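Local coordinates for protein secreted in xylem 3 (Fusarium oxysporum, PDB 5OD4) that is a secreted fungal effector that suppresses plant immunity and can itself be recognised by the host, although its molecular activity remains unclear, at residues I79-I84 against Y119-T124. Numbering follows the deposited sequence.
Sequences IEVRRI and YTYYLT
Glu-80 pairs with Thr-124, Arg-82 with Tyr-122 and Ile-84 with Thr-120, each through two backbone hydrogen bonds, so every peptide N and O of these six residues is satisfied across the two antiparallel strands. The shortest, Ile-84 N to Thr-120 O, is 2.8 Å, and the other five are barely longer; all are close to straight. Between them, at Val-81 with Leu-123 and Arg-83 with Tyr-121, the pairs are non-hydrogen-bonded; Val-81 and Arg-83 instead bond by backbone to the next strand, 94-101.

Arg-83 is the side chain to follow. Its CG sits between backbone N and carbonyl carbon (chi1 67°), and the chain then runs extended over one face of the Tyr-119 ring. CD lies above the ring centre, 3.6 Å from the centroid, and the guanidinium continues flat, its plane 8° from the ring, as an off-centre cation-pi stack reaching over the Tyr-119 OH. Its nitrogens have partners too: NE makes a salt bridge to Asp-94, while NH1 donates to a water lying in plane at the guanidinium edge, which in turn donates to Tyr-121 OH. That hydroxyl also bonds to the carbonyl of Asp-116. A second water donates to Ile-84 O, already taken by Thr-120 N, and is hydrogen-bonded to Thr-120 OG1 at 2.7 Å.

On the face of Ile-84 and Tyr-122, Ile-84 CD1 meets Tyr-122 CE1 at 3.5 Å. Glu-80, on this same face, has its carboxylate held by the backbone N of Val-6 and Phe-7. Ile-79 and Val-81 turn the other way, against strand 109-114 of the second sheet, and Leu-123 CD1 packs beside Ile-79 CG2 at 3.9 Å. These are the two central strands of one four-stranded antiparallel sheet in the Avr2 beta-sandwich.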
ATOM      1  N   ILE A  79      -6.090   5.007  -0.130  1.00  6.76           N
ATOM      2  CA  ILE A  79      -5.030   4.019  -0.033  1.00  6.82           C
ATOM      3  C   ILE A  79      -4.441   4.139   1.368  1.00  6.69           C
ATOM      4  O   ILE A  79      -4.035   5.220   1.777  1.00  7.78           O
ATOM      5  CB  ILE A  79      -3.942   4.283  -1.083  1.00  7.37           C
ATOM      6  CG1 ILE A  79      -4.505   4.255  -2.493  1.00  9.07           C
ATOM      7  CG2 ILE A  79      -2.814   3.282  -0.941  1.00  8.18           C
ATOM      8  CD1 ILE A  79      -3.681   5.006  -3.494  1.00 10.20           C
ATOM      9  N   GLU A  80      -4.452   3.035   2.131  1.00  6.33           N
ATOM     10  CA  GLU A  80      -4.013   3.075   3.525  1.00  6.33           C
ATOM     11  C   GLU A  80      -3.069   1.958   3.818  1.00  6.21           C
ATOM     12  O   GLU A  80      -3.296   0.816   3.400  1.00  7.19           O
ATOM     13  CB  GLU A  80      -5.228   3.003   4.470  1.00  6.81           C
ATOM     14  CG  GLU A  80      -6.221   4.104   4.281  1.00  7.87           C
ATOM     15  CD  GLU A  80      -7.415   4.096   5.213  1.00  7.64           C
ATOM     16  OE1 GLU A  80      -7.629   3.128   5.975  1.00  8.50           O
ATOM     17  OE2 GLU A  80      -8.143   5.130   5.194  1.00  8.55           O
ATOM     18  N   VAL A  81      -2.062   2.263   4.636  1.00  6.33           N
ATOM     19  CA  VAL A  81      -1.163   1.265   5.194  1.00  6.73           C
ATOM     20  C   VAL A  81      -1.220   1.344   6.709  1.00  6.46           C
ATOM     21  O   VAL A  81      -0.972   2.420   7.289  1.00  7.20           O
ATOM     22  CB  VAL A  81       0.286   1.448   4.715  1.00  8.05           C
ATOM     23  CG1 VAL A  81       1.195   0.431   5.377  1.00  9.19           C
ATOM     24  CG2 VAL A  81       0.359   1.364   3.203  1.00  9.66           C
ATOM     25  N   ARG A  82      -1.508   0.213   7.345  1.00  6.65           N
ATOM     26  CA  ARG A  82      -1.339   0.055   8.784  1.00  6.95           C
ATOM     27  C   ARG A  82      -0.121  -0.821   9.033  1.00  6.74           C
ATOM     28  O   ARG A  82       0.238  -1.666   8.209  1.00  8.08           O
ATOM     29  CB  ARG A  82      -2.575  -0.576   9.428  1.00  7.99           C
ATOM     30  CG  ARG A  82      -3.814   0.274   9.201  1.00  9.76           C
ATOM     31  CD  ARG A  82      -5.051  -0.225   9.904  1.00 11.04           C
ATOM     32  NE  ARG A  82      -4.955   0.000  11.314  1.00 12.08           N
ATOM     33  CZ  ARG A  82      -4.766  -0.904  12.277  1.00 14.24           C
ATOM     34  NH1 ARG A  82      -4.568  -2.178  12.065  1.00 17.91           N
ATOM     35  NH2 ARG A  82      -4.762  -0.436  13.472  1.00 15.28           N
ATOM     36  N   ARG A  83       0.531  -0.601  10.175  1.00  6.90           N
ATOM     37  CA  ARG A  83       1.648  -1.465  10.582  1.00  7.16           C
ATOM     38  C   ARG A  83       1.329  -2.080  11.936  1.00  7.59           C
ATOM     39  O   ARG A  83       0.824  -1.387  12.841  1.00  8.88           O
ATOM     40  CB  ARG A  83       2.983  -0.728  10.566  1.00  7.94           C
ATOM     41  CG  ARG A  83       3.142   0.374  11.601  1.00  8.70           C
ATOM     42  CD  ARG A  83       4.524   1.007  11.518  1.00  9.81           C
ATOM     43  NE  ARG A  83       4.692   2.033  12.529  1.00 12.52           N
ATOM     44  CZ  ARG A  83       5.813   2.698  12.760  1.00 15.28           C
ATOM     45  NH1 ARG A  83       6.920   2.374  12.104  1.00 15.31           N
ATOM     46  NH2 ARG A  83       5.860   3.644  13.684  1.00 20.93           N
ATOM     47  N   ILE A  84       1.641  -3.368  12.079  1.00  7.30           N
ATOM     48  CA  ILE A  84       1.398  -4.072  13.331  1.00  8.03           C
ATOM     49  C   ILE A  84       2.723  -4.636  13.801  1.00  7.40           C
ATOM     50  O   ILE A  84       3.365  -5.419  13.074  1.00  7.75           O
ATOM     51  CB  ILE A  84       0.359  -5.163  13.224  1.00  9.91           C
ATOM     52  CG1 ILE A  84      -0.951  -4.604  12.684  1.00 11.83           C
ATOM     53  CG2 ILE A  84       0.124  -5.816  14.607  1.00 10.96           C
ATOM     54  CD1 ILE A  84      -2.103  -5.581  12.719  1.00 13.13           C
ATOM     55  N   TYR A 119       7.686  -4.922  11.721  1.00  7.86           N
ATOM     56  CA  TYR A 119       6.247  -4.784  11.601  1.00  7.49           C
ATOM     57  C   TYR A 119       5.766  -5.616  10.424  1.00  7.29           C
ATOM     58  O   TYR A 119       6.500  -5.819   9.461  1.00  9.01           O
ATOM     59  CB  TYR A 119       5.845  -3.327  11.317  1.00  8.09           C
ATOM     60  CG  TYR A 119       6.196  -2.367  12.379  1.00  9.05           C
ATOM     61  CD1 TYR A 119       7.447  -1.769  12.411  1.00 11.57           C
ATOM     62  CD2 TYR A 119       5.270  -2.001  13.344  1.00  9.64           C
ATOM     63  CE1 TYR A 119       7.773  -0.844  13.389  1.00 14.91           C
ATOM     64  CE2 TYR A 119       5.584  -1.042  14.317  1.00 13.01           C
ATOM     65  CZ  TYR A 119       6.837  -0.474  14.318  1.00 14.91           C
ATOM     66  OH  TYR A 119       7.139   0.450  15.291  1.00 23.41           O
ATOM     67  N   THR A 120       4.514  -6.040  10.495  1.00  7.08           N
ATOM     68  CA  THR A 120       3.779  -6.525   9.336  1.00  7.85           C
ATOM     69  C   THR A 120       2.923  -5.372   8.825  1.00  6.96           C
ATOM     70  O   THR A 120       2.359  -4.613   9.626  1.00  8.29           O
ATOM     71  CB  THR A 120       2.860  -7.723   9.717  1.00  9.10           C
ATOM     72  OG1 THR A 120       3.655  -8.738  10.377  1.00 10.13           O
ATOM     73  CG2 THR A 120       2.178  -8.343   8.520  1.00 10.29           C
ATOM     74  N   TYR A 121       2.813  -5.252   7.507  1.00  6.51           N
ATOM     75  CA  TYR A 121       2.141  -4.132   6.880  1.00  6.71           C
ATOM     76  C   TYR A 121       0.863  -4.591   6.203  1.00  6.94           C
ATOM     77  O   TYR A 121       0.831  -5.650   5.575  1.00  8.71           O
ATOM     78  CB  TYR A 121       3.094  -3.466   5.843  1.00  7.19           C
ATOM     79  CG  TYR A 121       4.357  -3.014   6.498  1.00  6.81           C
ATOM     80  CD1 TYR A 121       4.392  -1.839   7.216  1.00  6.93           C
ATOM     81  CD2 TYR A 121       5.497  -3.780   6.473  1.00  6.99           C
ATOM     82  CE1 TYR A 121       5.548  -1.431   7.872  1.00  7.38           C
ATOM     83  CE2 TYR A 121       6.659  -3.406   7.132  1.00  7.59           C
ATOM     84  CZ  TYR A 121       6.666  -2.235   7.836  1.00  7.44           C
ATOM     85  OH  TYR A 121       7.786  -1.807   8.531  1.00  8.69           O
ATOM     86  N   TYR A 122      -0.182  -3.771   6.324  1.00  6.94           N
ATOM     87  CA  TYR A 122      -1.520  -4.096   5.806  1.00  7.50           C
ATOM     88  C   TYR A 122      -1.962  -2.973   4.901  1.00  7.28           C
ATOM     89  O   TYR A 122      -2.169  -1.848   5.370  1.00  8.66           O
ATOM     90  CB  TYR A 122      -2.516  -4.285   6.969  1.00  9.23           C
ATOM     91  CG  TYR A 122      -2.153  -5.460   7.845  1.00 10.01           C
ATOM     92  CD1 TYR A 122      -1.143  -5.371   8.825  1.00 10.38           C
ATOM     93  CD2 TYR A 122      -2.787  -6.666   7.670  1.00 12.46           C
ATOM     94  CE1 TYR A 122      -0.809  -6.451   9.616  1.00 12.01           C
ATOM     95  CE2 TYR A 122      -2.438  -7.795   8.449  1.00 13.84           C
ATOM     96  CZ  TYR A 122      -1.439  -7.655   9.393  1.00 13.89           C
ATOM     97  OH  TYR A 122      -1.095  -8.733  10.184  1.00 17.09           O
ATOM     98  N   LEU A 123      -2.117  -3.268   3.616  1.00  7.42           N
ATOM     99  CA  LEU A 123      -2.510  -2.303   2.608  1.00  7.32           C
ATOM    100  C   LEU A 123      -3.991  -2.494   2.275  1.00  7.40           C
ATOM    101  O   LEU A 123      -4.434  -3.617   2.032  1.00  9.16           O
ATOM    102  CB  LEU A 123      -1.687  -2.548   1.332  1.00  8.27           C
ATOM    103  CG  LEU A 123      -2.072  -1.796   0.074  1.00  8.52           C
ATOM    104  CD1 LEU A 123      -1.887  -0.299   0.254  1.00  8.38           C
ATOM    105  CD2 LEU A 123      -1.280  -2.311  -1.118  1.00 10.74           C
ATOM    106  N   THR A 124      -4.711  -1.376   2.209  1.00  7.00           N
ATOM    107  CA  THR A 124      -6.104  -1.371   1.722  1.00  7.29           C
ATOM    108  C   THR A 124      -6.212  -0.307   0.658  1.00  6.95           C
ATOM    109  O   THR A 124      -5.749   0.825   0.850  1.00  8.14           O
ATOM    110  CB  THR A 124      -7.098  -1.096   2.843  1.00  8.85           C
ATOM    111  OG1 THR A 124      -6.950  -2.041   3.897  1.00 10.90           O
ATOM    112  CG2 THR A 124      -8.536  -1.160   2.344  1.00 10.06           C
TER
HETATM  113  O   HOH W   1       7.879   0.716   9.970  1.00 12.50           O
HETATM  114  O   HOH W   2       2.997  -8.286  12.910  1.00 12.05           O